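Local coordinates for protein transcriptional regulator (Enterococcus faecalis, PDB 3QFI) that is of unspecified function but is a probable transcriptional regulator of the LytR-CpsA-Psr family, a family of alpha/beta proteins widespread in Gram-positive bacteria, at residues I130-T134 with M158-D162; G137-P141 with T150-Y155; T49-E54 with L259-L263. All blocks are in the same frame, centred on the assembly; numbering follows the deposited sequence.

Contact 1: I130-T134 with M158-D162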
loop_
_atom_site.group_PDB
_atom_site.type_symbol
_atom_site.label_atom_id
_atom_site.label_comp_id
_atom_site.label_asym_id
_atom_site.label_seq_id
_atom_site.Cartn_x
_atom_site.Cartn_y
_atom_site.Cartn_z
ATOM N N ILE A 130 -10.842 -17.780 -5.014
ATOM C CA ILE A 130 -11.483 -18.278 -3.805
ATOM C C ILE A 130 -12.964 -18.544 -4.105
ATOM O O ILE A 130 -13.322 -19.627 -4.566
ATOM C CB ILE A 130 -11.367 -17.248 -2.660
ATOM C CG1 ILE A 130 -9.970 -16.608 -2.658
ATOM C CG2 ILE A 130 -11.645 -17.925 -1.331
ATOM C CD1 ILE A 130 -8.805 -17.598 -2.589
ATOM N N GLY A 131 -13.816 -17.549 -3.852
ATOM C CA GLY A 131 -15.239 -17.700 -4.113
ATOM C C GLY A 131 -16.124 -17.571 -2.886
ATOM O O GLY A 131 -17.115 -18.292 -2.772
ATOM N N GLU A 132 -15.782 -16.653 -1.979
ATOM C CA GLU A 132 -16.555 -16.442 -0.751
ATOM C C GLU A 132 -17.951 -15.913 -1.045
ATOM O O GLU A 132 -18.395 -15.923 -2.191
ATOM C CB GLU A 132 -15.835 -15.468 0.194
ATOM C CG GLU A 132 -15.826 -14.003 -0.249
ATOM C CD GLU A 132 -14.743 -13.702 -1.259
ATOM O OE1 GLU A 132 -14.728 -12.574 -1.798
ATOM O OE2 GLU A 132 -13.902 -14.592 -1.510
ATOM N N PHE A 133 -18.640 -15.449 -0.006
ATOM C CA PHE A 133 -19.996 -14.922 -0.159
ATOM C C PHE A 133 -20.405 -14.099 1.056
ATOM O O PHE A 133 -21.595 -13.905 1.310
ATOM C CB PHE A 133 -21.003 -16.070 -0.340
ATOM C CG PHE A 133 -21.242 -16.878 0.915
ATOM C CD1 PHE A 133 -20.212 -17.613 1.501
ATOM C CD2 PHE A 133 -22.502 -16.897 1.514
ATOM C CE1 PHE A 133 -20.430 -18.356 2.665
ATOM C CE2 PHE A 133 -22.732 -17.636 2.678
ATOM C CZ PHE A 133 -21.692 -18.366 3.254
ATOM N N THR A 134 -19.416 -13.623 1.806
ATOM C CA THR A 134 -19.676 -12.832 2.999
ATOM C C THR A 134 -19.176 -11.394 2.858
ATOM O O THR A 134 -19.913 -10.439 3.119
ATOM C CB THR A 134 -19.019 -13.490 4.251
ATOM O OG1 THR A 134 -19.258 -12.681 5.412
ATOM C CG2 THR A 134 -17.514 -13.663 4.042
ATOM N N MET A 158 -11.786 -9.119 3.234
ATOM C CA MET A 158 -12.191 -10.483 3.527
ATOM C C MET A 158 -10.949 -11.202 4.007
ATOM O O MET A 158 -9.939 -11.256 3.300
ATOM C CB MET A 158 -12.755 -11.159 2.273
ATOM C CG MET A 158 -13.418 -12.501 2.530
ATOM S SD MET A 158 -12.248 -13.771 3.023
ATOM C CE MET A 158 -11.813 -14.466 1.444
ATOM N N ARG A 159 -11.030 -11.747 5.219
ATOM C CA ARG A 159 -9.906 -12.441 5.844
ATOM C C ARG A 159 -10.397 -13.692 6.568
ATOM O O ARG A 159 -9.856 -14.067 7.610
ATOM C CB ARG A 159 -9.229 -11.491 6.846
ATOM C CG ARG A 159 -7.826 -11.887 7.298
ATOM C CD ARG A 159 -7.236 -10.831 8.240
ATOM N NE ARG A 159 -7.401 -9.481 7.701
ATOM C CZ ARG A 159 -6.957 -8.372 8.286
ATOM N NH1 ARG A 159 -6.308 -8.433 9.442
ATOM N NH2 ARG A 159 -7.170 -7.194 7.711
ATOM N N HIS A 160 -11.424 -14.338 6.029
ATOM C CA HIS A 160 -11.957 -15.535 6.668
ATOM C C HIS A 160 -12.059 -16.687 5.685
ATOM O O HIS A 160 -11.511 -17.766 5.917
ATOM C CB HIS A 160 -13.334 -15.238 7.268
ATOM C CG HIS A 160 -13.315 -14.159 8.305
ATOM N ND1 HIS A 160 -12.587 -14.260 9.471
ATOM C CD2 HIS A 160 -13.926 -12.951 8.346
ATOM C CE1 HIS A 160 -12.748 -13.160 10.185
ATOM N NE2 HIS A 160 -13.556 -12.350 9.525
ATOM N N GLU A 161 -12.766 -16.446 4.586
ATOM C CA GLU A 161 -12.947 -17.452 3.552
ATOM C C GLU A 161 -11.665 -17.670 2.751
ATOM O O GLU A 161 -11.682 -18.351 1.730
ATOM C CB GLU A 161 -14.063 -17.033 2.598
ATOM C CG GLU A 161 -15.305 -17.903 2.676
ATOM C CD GLU A 161 -16.156 -17.601 3.896
ATOM O OE1 GLU A 161 -15.608 -17.633 5.032
ATOM O OE2 GLU A 161 -17.375 -17.340 3.719
ATOM N N ASP A 162 -10.562 -17.082 3.208
ATOM C CA ASP A 162 -9.282 -17.228 2.527
ATOM C C ASP A 162 -8.269 -18.005 3.354
ATOM O O ASP A 162 -7.840 -17.565 4.421
ATOM C CB ASP A 162 -8.688 -15.861 2.175
ATOM C CG ASP A 162 -7.290 -15.968 1.573
ATOM O OD1 ASP A 162 -7.111 -16.735 0.608
ATOM O OD2 ASP A 162 -6.373 -15.280 2.060
#

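Contact 2: G137-P141 with T150-Y155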
loop_
_atom_site.group_PDB
_atom_site.type_symbol
_atom_site.label_atom_id
_atom_site.label_comp_id
_atom_site.label_asym_id
_atom_site.label_seq_id
_atom_site.Cartn_x
_atom_site.Cartn_y
_atom_site.Cartn_z
ATOM N N GLY A 137 -23.469 -9.704 3.788
ATOM C CA GLY A 137 -24.645 -9.653 2.938
ATOM C C GLY A 137 -24.331 -9.417 1.467
ATOM O O GLY A 137 -25.169 -8.901 0.717
ATOM N N ILE A 138 -23.122 -9.793 1.053
ATOM C CA ILE A 138 -22.685 -9.630 -0.332
ATOM C C ILE A 138 -21.956 -10.883 -0.814
ATOM O O ILE A 138 -21.185 -11.487 -0.069
ATOM C CB ILE A 138 -21.749 -8.406 -0.468
ATOM C CG1 ILE A 138 -22.497 -7.149 -0.025
ATOM C CG2 ILE A 138 -21.277 -8.255 -1.908
ATOM C CD1 ILE A 138 -21.728 -5.874 -0.226
ATOM N N THR A 139 -22.208 -11.280 -2.055
ATOM C CA THR A 139 -21.557 -12.461 -2.598
ATOM C C THR A 139 -20.717 -12.125 -3.818
ATOM O O THR A 139 -21.175 -11.443 -4.729
ATOM C CB THR A 139 -22.589 -13.560 -2.973
ATOM O OG1 THR A 139 -23.220 -14.056 -1.784
ATOM C CG2 THR A 139 -21.900 -14.721 -3.692
ATOM N N VAL A 140 -19.476 -12.602 -3.813
ATOM C CA VAL A 140 -18.541 -12.384 -4.910
ATOM C C VAL A 140 -18.328 -13.730 -5.603
ATOM O O VAL A 140 -17.782 -14.660 -5.010
ATOM C CB VAL A 140 -17.175 -11.874 -4.385
ATOM C CG1 VAL A 140 -16.308 -11.406 -5.544
ATOM C CG2 VAL A 140 -17.382 -10.756 -3.379
ATOM N N PRO A 141 -18.761 -13.856 -6.867
ATOM C CA PRO A 141 -18.606 -15.109 -7.616
ATOM C C PRO A 141 -17.154 -15.535 -7.797
ATOM O O PRO A 141 -16.237 -14.746 -7.577
ATOM C CB PRO A 141 -19.288 -14.800 -8.946
ATOM C CG PRO A 141 -19.033 -13.338 -9.113
ATOM C CD PRO A 141 -19.344 -12.810 -7.725
ATOM N N THR A 150 -19.808 -2.100 -4.975
ATOM C CA THR A 150 -20.300 -2.954 -3.905
ATOM C C THR A 150 -19.482 -4.233 -3.781
ATOM O O THR A 150 -18.791 -4.421 -2.788
ATOM C CB THR A 150 -21.776 -3.341 -4.135
ATOM O OG1 THR A 150 -22.572 -2.156 -4.275
ATOM C CG2 THR A 150 -22.297 -4.161 -2.963
ATOM N N THR A 151 -19.559 -5.106 -4.791
ATOM C CA THR A 151 -18.821 -6.377 -4.765
ATOM C C THR A 151 -17.318 -6.147 -4.826
ATOM O O THR A 151 -16.525 -7.084 -4.704
ATOM C CB THR A 151 -19.212 -7.340 -5.934
ATOM O OG1 THR A 151 -18.662 -6.864 -7.166
ATOM C CG2 THR A 151 -20.720 -7.457 -6.059
ATOM N N GLY A 152 -16.932 -4.894 -5.032
ATOM C CA GLY A 152 -15.524 -4.554 -5.081
ATOM C C GLY A 152 -15.003 -4.452 -3.659
ATOM O O GLY A 152 -13.910 -4.924 -3.364
ATOM N N LEU A 153 -15.778 -3.845 -2.766
ATOM C CA LEU A 153 -15.338 -3.727 -1.381
ATOM C C LEU A 153 -15.208 -5.073 -0.707
ATOM O O LEU A 153 -14.287 -5.296 0.073
ATOM C CB LEU A 153 -16.300 -2.875 -0.555
ATOM C CG LEU A 153 -16.135 -1.366 -0.666
ATOM C CD1 LEU A 153 -16.978 -0.707 0.422
ATOM C CD2 LEU A 153 -14.651 -0.992 -0.496
ATOM N N ALA A 154 -16.139 -5.973 -0.993
ATOM C CA ALA A 154 -16.101 -7.295 -0.379
ATOM C C ALA A 154 -14.839 -8.057 -0.785
ATOM O O ALA A 154 -14.169 -8.638 0.060
ATOM C CB ALA A 154 -17.352 -8.084 -0.761
ATOM N N TYR A 155 -14.514 -8.028 -2.076
ATOM C CA TYR A 155 -13.340 -8.705 -2.609
ATOM C C TYR A 155 -12.053 -8.183 -1.972
ATOM O O TYR A 155 -11.105 -8.934 -1.750
ATOM C CB TYR A 155 -13.264 -8.518 -4.133
ATOM C CG TYR A 155 -12.135 -9.294 -4.790
ATOM C CD1 TYR A 155 -12.193 -10.685 -4.898
ATOM C CD2 TYR A 155 -10.976 -8.643 -5.247
ATOM C CE1 TYR A 155 -11.125 -11.417 -5.436
ATOM C CE2 TYR A 155 -9.897 -9.372 -5.787
ATOM C CZ TYR A 155 -9.991 -10.761 -5.869
ATOM O OH TYR A 155 -8.940 -11.503 -6.336
#

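Contact 3: T49-E54 with L259-L263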
loop_
_atom_site.group_PDB
_atom_site.type_symbol
_atom_site.label_atom_id
_atom_site.label_comp_id
_atom_site.label_asym_id
_atom_site.label_seq_id
_atom_site.Cartn_x
_atom_site.Cartn_y
_atom_site.Cartn_z
ATOM N N THR A 49 5.881 2.665 -5.956
ATOM C CA THR A 49 6.982 3.460 -6.497
ATOM C C THR A 49 6.821 3.548 -8.011
ATOM O O THR A 49 6.706 2.532 -8.701
ATOM C CB THR A 49 8.386 2.870 -6.171
ATOM O OG1 THR A 49 8.460 1.501 -6.590
ATOM C CG2 THR A 49 8.676 2.981 -4.681
ATOM N N ILE A 50 6.787 4.777 -8.511
ATOM C CA ILE A 50 6.633 5.027 -9.932
ATOM C C ILE A 50 8.021 5.355 -10.479
ATOM O O ILE A 50 8.609 6.381 -10.129
ATOM C CB ILE A 50 5.658 6.218 -10.164
ATOM C CG1 ILE A 50 4.415 6.040 -9.285
ATOM C CG2 ILE A 50 5.234 6.302 -11.636
ATOM C CD1 ILE A 50 3.645 4.769 -9.555
ATOM N N ASN A 51 8.555 4.457 -11.307
ATOM C CA ASN A 51 9.870 4.650 -11.909
ATOM C C ASN A 51 9.803 4.488 -13.417
ATOM O O ASN A 51 9.969 3.393 -13.941
ATOM C CB ASN A 51 10.890 3.661 -11.351
ATOM C CG ASN A 51 12.274 3.865 -11.947
ATOM O OD1 ASN A 51 12.862 4.953 -11.843
ATOM N ND2 ASN A 51 12.801 2.824 -12.584
ATOM N N PRO A 52 9.557 5.588 -14.136
ATOM C CA PRO A 52 9.473 5.538 -15.596
ATOM C C PRO A 52 10.803 5.188 -16.257
ATOM O O PRO A 52 10.823 4.667 -17.362
ATOM C CB PRO A 52 8.985 6.938 -15.961
ATOM C CG PRO A 52 9.581 7.794 -14.881
ATOM C CD PRO A 52 9.350 6.961 -13.639
ATOM N N LYS A 53 11.913 5.462 -15.581
ATOM C CA LYS A 53 13.222 5.163 -16.145
ATOM C C LYS A 53 13.400 3.660 -16.351
ATOM O O LYS A 53 14.330 3.221 -17.024
ATOM C CB LYS A 53 14.326 5.703 -15.231
ATOM C CG LYS A 53 14.210 7.207 -14.936
ATOM C CD LYS A 53 15.156 7.637 -13.816
ATOM C CE LYS A 53 15.057 9.130 -13.539
ATOM N NZ LYS A 53 16.001 9.565 -12.469
ATOM N N GLU A 54 12.513 2.863 -15.772
ATOM C CA GLU A 54 12.614 1.424 -15.938
ATOM C C GLU A 54 11.243 0.870 -16.273
ATOM O O GLU A 54 11.001 -0.329 -16.171
ATOM C CB GLU A 54 13.153 0.788 -14.662
ATOM C CG GLU A 54 13.655 -0.621 -14.841
ATOM C CD GLU A 54 14.245 -1.167 -13.567
ATOM O OE1 GLU A 54 13.507 -1.261 -12.559
ATOM O OE2 GLU A 54 15.450 -1.498 -13.569
ATOM N N LEU A 259 13.560 -0.664 -3.164
ATOM C CA LEU A 259 12.721 0.502 -3.309
ATOM C C LEU A 259 13.581 1.730 -3.522
ATOM O O LEU A 259 13.325 2.519 -4.436
ATOM C CB LEU A 259 11.830 0.663 -2.085
ATOM C CG LEU A 259 10.942 -0.566 -1.909
ATOM C CD1 LEU A 259 9.945 -0.325 -0.788
ATOM C CD2 LEU A 259 10.212 -0.872 -3.218
ATOM N N ARG A 260 14.612 1.882 -2.702
ATOM C CA ARG A 260 15.498 3.018 -2.847
ATOM C C ARG A 260 16.017 3.133 -4.296
ATOM O O ARG A 260 16.104 4.242 -4.829
ATOM C CB ARG A 260 16.675 2.905 -1.877
ATOM C CG ARG A 260 16.336 3.162 -0.422
ATOM C CD ARG A 260 17.599 3.095 0.433
ATOM N NE ARG A 260 18.432 4.274 0.240
ATOM C CZ ARG A 260 18.067 5.487 0.632
ATOM N NH1 ARG A 260 16.896 5.661 1.242
ATOM N NH2 ARG A 260 18.854 6.534 0.389
ATOM N N LYS A 261 16.356 2.019 -4.945
ATOM C CA LYS A 261 16.850 2.123 -6.323
ATOM C C LYS A 261 15.722 2.492 -7.297
ATOM O O LYS A 261 15.948 3.181 -8.296
ATOM C CB LYS A 261 17.556 0.829 -6.769
ATOM C CG LYS A 261 18.921 0.599 -6.106
ATOM C CD LYS A 261 19.624 -0.636 -6.669
ATOM C CE LYS A 261 20.996 -0.887 -6.016
ATOM N NZ LYS A 261 21.755 -2.002 -6.688
ATOM N N GLN A 262 14.514 2.028 -7.003
ATOM C CA GLN A 262 13.346 2.354 -7.809
ATOM C C GLN A 262 13.205 3.881 -7.868
ATOM O O GLN A 262 12.704 4.432 -8.847
ATOM C CB GLN A 262 12.076 1.766 -7.175
ATOM C CG GLN A 262 11.845 0.302 -7.473
ATOM C CD GLN A 262 11.925 0.026 -8.958
ATOM O OE1 GLN A 262 12.975 -0.364 -9.476
ATOM N NE2 GLN A 262 10.820 0.260 -9.660
ATOM N N LEU A 263 13.654 4.551 -6.810
ATOM C CA LEU A 263 13.564 5.998 -6.712
ATOM C C LEU A 263 14.854 6.716 -7.073
ATOM O O LEU A 263 15.080 7.851 -6.648
ATOM C CB LEU A 263 13.134 6.388 -5.297
ATOM C CG LEU A 263 11.776 5.836 -4.851
ATOM C CD1 LEU A 263 11.596 6.105 -3.370
ATOM C CD2 LEU A 263 10.636 6.484 -5.659
#

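Contact 1: I130-T134 with M158-D162
Glu132 has CG between its backbone N and carbonyl carbon (chi1 72°), and a second bend at chi2 brings its carboxylate against the end of Met158, the two side chains crossing at a slant, while CB is left to pack on Glu161 CB at 3.4 Å. Met158 comes from the other loop with CG anti to its backbone N (chi1 -170°), and its chain, bent at chi2 and chi3, carries CE to 3.6 Å from Glu132 OE2. Beside this pairing, Ile130 directs CG2 to the backbone carbonyl of Glu161, and CG2 lies 4.4 Å from Met158 CE; Ile130 CD1 approaches Asp162 OD1 at 3.7 Å. Two loops of the LytR-CpsA-Psr domain meet here, the one that follows strand 124-128 and the one that joins helix 150-156 to helix 166-184. In the second, Arg172 donates a hydrogen bond to Met158 O, and His160 N makes a weak one to Met158 SD; Arg159 lies close to the like-charged Arg64 and Arg169. Farther along the first loop, the Glu161 carboxylate reaches between Phe133 and Thr134. OE2 lies 3.4 Å from Phe133 CE1, approaching the ring obliquely with the two planes 39° apart, and the same oxygen is 3.7 Å from Thr134 CG2. The carboxylates of Glu132 and Glu161 stay well separated, with 6.9 Å between their OE2 atoms.

Contact 2: G137-P141 with T150-Y155
Ala154 CB is the knob at the middle of this contact: it rises from helix 150-156 into the notch between two branched side chains, 3.7 Å from Val140 CG2 and 4.1 Å from Ile138 CG2. Ile138 also overhangs the start of the helix. Its CG1 is anti to the carbonyl carbon (chi1 -60°) and chi2 is extended (-175°), which together send CD1 along to Thr150 CG2 at 3.3 Å, while CG2 sits 4.2 Å above Thr151 CA. Residues 138-140 run along the first turn and a half of the helix: Ile138 and Val140 point toward it, and Thr139 CB points away. In the LytR-CpsA-Psr domain they belong to the loop between strands 124-128 and 145-147, and the helix follows the second strand closely. Val140 CG2 also rests over the carbonyl oxygen of Thr151, and its other methyl, CG1, approaches the Tyr155 ring obliquely, 4.2 Å from CD1. Both Val140 and Tyr155 pack further on Asn128 and Leu147, so this end of the contact also packs on strands 124-128 and 145-147. The polar ends are tied elsewhere: Tyr155 OH bonds to Glu175, and Thr150 OG1 to Lys115.

Contact 3: T49-E54 with L259-L263
Thr49 and Gln262 meet at about a right angle, the threonine reaching out from near the end of strand 44-51 and the glutamine lying across it from the last turn of helix 249-262. The hydroxyl of Thr49 is tucked over its own main chain (chi1 54°) and faces the aliphatic stem of Gln262, with OG1 3.7 Å from CB and as far from CG. The methyl is turned toward the leucines, where Thr49 CG2 touches Leu263 CD2 at 4.1 Å, again with the side chains nearly perpendicular. Leu259, one turn back along the helix, adds its CD2 at 4.4 Å from Thr49 CG2. Leu263 already leaves helical geometry, but its N still bonds to Leu259 O, and both leucines touch the threonine methyl.

Asn51 swings its amide out on the far side from its own N (chi1 -179°), which lays the side chain alongside the final peptide of the helix; its CG is 3.2 Å from the backbone carbonyl oxygen of Gln262. Beyond the stem, Gln262 bends at chi2 and brings its terminal amide up to Glu54. That amide and the Glu54 carboxylate are inclined by only 25°, although the two side chains as a whole run roughly at right angles. Glu54 OE1 makes its salt bridge to Lys56, on the strand that follows, and Gln262 packs on Lys56 and Thr58 as well. The backbone bond from Glu54 N to Asn51 O closes the turn leading into strand 56-62. Ile50 points away, toward Tyr220 and Phe224. The C-terminal end of the helix therefore covers one face of an antiparallel pair of strands in the mixed central sheet, the helix-on-sheet layering of an alpha/beta fold.

Overall arrangement
Contacts 1 and 2 form one continuous patch at an end of the molecule, with centres about 9 Å apart: both draw on the long loop after strand 124-128, and Glu132 OE1 of contact 1 lies 3.6 Å from Val140 CG2 of contact 2. Both are only partly buried. Contact 1 joins loop to loop and mixes carboxylates with methyls and a thioether; contact 2 sets loop on helix and is almost wholly apolar. Contact 3 lies on the opposite side of the chain's centre, about 34 and 33 Å from the others between centres. It is mostly buried and fastens a helix end to the central sheet, with leucines against a threonine methyl, and amide and carboxylate groups gathered nearer the turn.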